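Local coordinates for protein beta-gamma-crystallin (PDB 4IAU) that binds calcium and belongs to the beta/gamma-crystallin family of Greek key proteins, though its biological function is unknown, at residues K36-F41 with K59-S64. Numbering follows the deposited sequence.
Sequences KGMWIF and KLDESS
Glu62, with CG beside its backbone N (chi1 -76°) and an extended chain beyond, reaches back to Gly37, whose N-H it receives on OE2 at 2.8 Å. The bond is nearly straight, 170° at the hydrogen, and arrives on the anti side of OE2, somewhat tilted from the carboxylate plane. A water bound to Gly37 O and Glu62 N closes a second link at this end of the contact. Gly37 has a positive phi of 90°, a conformation that glycine readily adopts. Deeper in the sheet, Trp39 and Leu60 form an antiparallel hydrogen-bonded pair, Trp39 N to Leu60 O at 3.0 Å and Leu60 N to Trp39 O at 2.8 Å. The pair joins strand 57-61, at the edge of a three-stranded sheet in the N-terminal half of this Greek key beta/gamma-crystallin, to the central strand 38-42, with 75-78 on the other side. Leu60 CD1 packs against Phe41 CE1 at 3.7 Å in the Phe41 conformer described, the two side chains crossing at about a right angle; with Trp39 they face the other sheet, touching Val32, Val34 and Val6. The Trp39 indole also donates from NE1 to Lys36 O, which lies in the ring plane, a bond that ties the ring's edge to the end of strand 31-36. On the opposite face, in the conformers described, Met38, present as selenomethionine, lays its CE against Lys59 CD (3.6 Å), while its CG lies alongside Asp61 OD1. Lys59, bent at its last two torsions, swings NZ to within 2.7 Å of that same OD1 in a salt bridge.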
ATOM      1  N   LYS A  36      -6.183  12.659   6.668  1.00  5.54           N
ATOM      2  CA  LYS A  36      -5.673  11.792   7.721  1.00  5.47           C
ATOM      3  C   LYS A  36      -5.112  10.528   7.082  1.00  5.45           C
ATOM      4  O   LYS A  36      -5.753   9.879   6.273  1.00  5.81           O
ATOM      5  CB  LYS A  36      -6.734  11.356   8.733  1.00  6.65           C
ATOM      6  CG  LYS A  36      -7.468  12.462   9.443  1.00  8.96           C
ATOM      7  CD  LYS A  36      -8.564  11.831  10.370  1.00 11.97           C
ATOM      8  CE  LYS A  36      -9.361  12.880  11.010  1.00 13.19           C
ATOM      9  NZ  LYS A  36     -10.437  12.114  11.747  1.00 17.52           N
ATOM     10  N   GLY A  37      -3.912  10.158   7.506  1.00  6.18           N
ATOM     11  CA  GLY A  37      -3.326   8.883   7.129  1.00  6.50           C
ATOM     12  C   GLY A  37      -2.518   8.982   5.845  1.00  5.93           C
ATOM     13  O   GLY A  37      -1.938  10.012   5.506  1.00  6.56           O
HETATM   14  N   MSE A  38      -2.429   7.850   5.143  1.00  6.03           N
HETATM   15  CA  MSE A  38      -1.688   7.717   3.905  1.00  5.83           C
HETATM   16  C   MSE A  38      -2.541   6.870   2.958  1.00  5.85           C
HETATM   17  O   MSE A  38      -3.091   5.858   3.393  1.00  6.47           O
HETATM   18  CB  MSE A  38      -0.350   7.028   4.128  0.52  7.95           C
HETATM   19  CG  MSE A  38       0.610   7.838   4.941  0.52  7.71           C
HETATM   20 SE   MSE A  38       2.353   6.940   5.027  0.52 13.74          SE
HETATM   21  CE  MSE A  38       2.034   5.666   3.627  0.52  7.95           C
ATOM     22  N   TRP A  39      -2.648   7.283   1.708  1.00  5.11           N
ATOM     23  CA  TRP A  39      -3.498   6.620   0.771  1.00  5.24           C
ATOM     24  C   TRP A  39      -2.753   6.300  -0.526  1.00  5.08           C
ATOM     25  O   TRP A  39      -1.870   7.035  -0.931  1.00  6.74           O
ATOM     26  CB  TRP A  39      -4.727   7.485   0.428  1.00  5.18           C
ATOM     27  CG  TRP A  39      -5.678   7.654   1.568  1.00  5.38           C
ATOM     28  CD1 TRP A  39      -5.486   8.395   2.700  1.00  5.48           C
ATOM     29  CD2 TRP A  39      -6.957   7.046   1.702  1.00  4.79           C
ATOM     30  NE1 TRP A  39      -6.589   8.298   3.527  1.00  5.65           N
ATOM     31  CE2 TRP A  39      -7.508   7.483   2.931  1.00  5.18           C
ATOM     32  CE3 TRP A  39      -7.738   6.204   0.873  1.00  5.07           C
ATOM     33  CZ2 TRP A  39      -8.788   7.076   3.363  1.00  5.69           C
ATOM     34  CZ3 TRP A  39      -8.999   5.794   1.297  1.00  5.49           C
ATOM     35  CH2 TRP A  39      -9.500   6.239   2.543  1.00  5.88           C
ATOM     36  N   ILE A  40      -3.186   5.246  -1.201  1.00  4.81           N
ATOM     37  CA  ILE A  40      -2.647   4.885  -2.499  1.00  4.69           C
ATOM     38  C   ILE A  40      -3.810   4.854  -3.468  1.00  4.62           C
ATOM     39  O   ILE A  40      -4.888   4.314  -3.176  1.00  5.27           O
ATOM     40  CB  ILE A  40      -1.904   3.523  -2.506  1.00  5.31           C
ATOM     41  CG1 ILE A  40      -1.006   3.384  -1.297  1.00  6.73           C
ATOM     42  CG2 ILE A  40      -1.119   3.381  -3.808  1.00  5.51           C
ATOM     43  CD1 ILE A  40      -0.355   2.069  -1.093  1.00  8.71           C
ATOM     44  N   PHE A  41      -3.590   5.451  -4.635  1.00  4.73           N
ATOM     45  CA  PHE A  41      -4.542   5.582  -5.725  1.00  4.89           C
ATOM     46  C   PHE A  41      -4.036   4.806  -6.921  1.00  4.77           C
ATOM     47  O   PHE A  41      -2.827   4.816  -7.194  1.00  5.39           O
ATOM     48  CB  PHE A  41      -4.790   7.047  -6.094  0.61  5.67           C
ATOM     49  CG  PHE A  41      -5.228   7.864  -4.878  0.61  5.45           C
ATOM     50  CD1 PHE A  41      -4.241   8.342  -4.008  0.61  5.70           C
ATOM     51  CD2 PHE A  41      -6.578   8.094  -4.623  0.61  6.23           C
ATOM     52  CE1 PHE A  41      -4.677   8.986  -2.856  0.61  7.01           C
ATOM     53  CE2 PHE A  41      -6.975   8.709  -3.457  0.61  7.75           C
ATOM     54  CZ  PHE A  41      -6.006   9.128  -2.582  0.61  8.10           C
ATOM     55  N   LYS A  59       1.067   7.311  -4.249  1.00  5.64           N
ATOM     56  CA  LYS A  59       0.913   7.296  -2.824  1.00  5.74           C
ATOM     57  C   LYS A  59       0.925   8.744  -2.321  1.00  5.49           C
ATOM     58  O   LYS A  59       1.853   9.481  -2.655  1.00  7.05           O
ATOM     59  CB  LYS A  59       2.037   6.470  -2.161  0.61  8.46           C
ATOM     60  CG  LYS A  59       1.936   6.423  -0.642  0.61 10.57           C
ATOM     61  CD  LYS A  59       2.935   5.623   0.167  0.61 13.99           C
ATOM     62  CE  LYS A  59       4.123   6.430   0.593  0.61 14.68           C
ATOM     63  NZ  LYS A  59       3.907   7.660   1.376  0.61 15.96           N
ATOM     64  N   LEU A  60      -0.060   9.118  -1.530  1.00  5.40           N
ATOM     65  CA  LEU A  60      -0.190  10.446  -1.019  1.00  5.71           C
ATOM     66  C   LEU A  60      -0.334  10.479   0.495  1.00  5.99           C
ATOM     67  O   LEU A  60      -1.035   9.706   1.117  1.00  7.01           O
ATOM     68  CB  LEU A  60      -1.428  11.156  -1.651  1.00  7.55           C
ATOM     69  CG  LEU A  60      -1.322  11.359  -3.166  1.00  7.80           C
ATOM     70  CD1 LEU A  60      -2.645  11.923  -3.693  1.00 11.40           C
ATOM     71  CD2 LEU A  60      -0.169  12.287  -3.495  1.00  9.96           C
ATOM     72  N   ASP A  61       0.399  11.459   1.056  1.00  6.95           N
ATOM     73  CA  ASP A  61       0.408  11.733   2.485  1.00  6.92           C
ATOM     74  C   ASP A  61      -0.509  12.900   2.806  1.00  6.60           C
ATOM     75  O   ASP A  61      -1.034  13.596   1.937  1.00  7.28           O
ATOM     76  CB  ASP A  61       1.833  12.005   2.908  1.00  9.80           C
ATOM     77  CG  ASP A  61       2.791  10.846   2.742  1.00 14.60           C
ATOM     78  OD1 ASP A  61       2.438   9.675   2.489  1.00 17.92           O
ATOM     79  OD2 ASP A  61       3.992  11.132   2.857  1.00 22.78           O
ATOM     80  N   GLU A  62      -0.704  13.104   4.101  1.00  6.55           N
ATOM     81  CA  GLU A  62      -1.508  14.224   4.601  1.00  6.45           C
ATOM     82  C   GLU A  62      -1.087  15.518   3.954  1.00  6.60           C
ATOM     83  O   GLU A  62       0.126  15.810   3.814  1.00  7.93           O
ATOM     84  CB  GLU A  62      -1.326  14.302   6.109  1.00  6.86           C
ATOM     85  CG  GLU A  62      -2.123  13.223   6.841  1.00  6.64           C
ATOM     86  CD  GLU A  62      -1.727  12.938   8.271  1.00  7.50           C
ATOM     87  OE1 GLU A  62      -0.783  13.575   8.800  1.00  9.70           O
ATOM     88  OE2 GLU A  62      -2.426  12.109   8.947  1.00  7.33           O
ATOM     89  N   SER A  63      -2.056  16.347   3.641  1.00  6.08           N
ATOM     90  CA  SER A  63      -1.870  17.623   2.989  1.00  7.21           C
ATOM     91  C   SER A  63      -2.865  18.637   3.480  1.00  7.11           C
ATOM     92  O   SER A  63      -3.974  18.285   3.883  1.00  7.35           O
ATOM     93  CB  SER A  63      -2.116  17.402   1.479  1.00  9.97           C
ATOM     94  OG  SER A  63      -2.009  18.527   0.652  1.00 14.64           O
ATOM     95  N   SER A  64      -2.477  19.907   3.341  1.00  8.66           N
ATOM     96  CA  SER A  64      -3.355  21.019   3.715  1.00  8.96           C
ATOM     97  C   SER A  64      -4.108  21.641   2.558  1.00  8.49           C
ATOM     98  O   SER A  64      -4.881  22.578   2.755  1.00 10.90           O
ATOM     99  CB  SER A  64      -2.576  22.078   4.516  0.67 11.70           C
ATOM    100  OG  SER A  64      -2.084  21.373   5.664  0.67 12.14           O
TER
HETATM  101  O   HOH W   1       0.580  11.160   5.845  1.00  9.65           O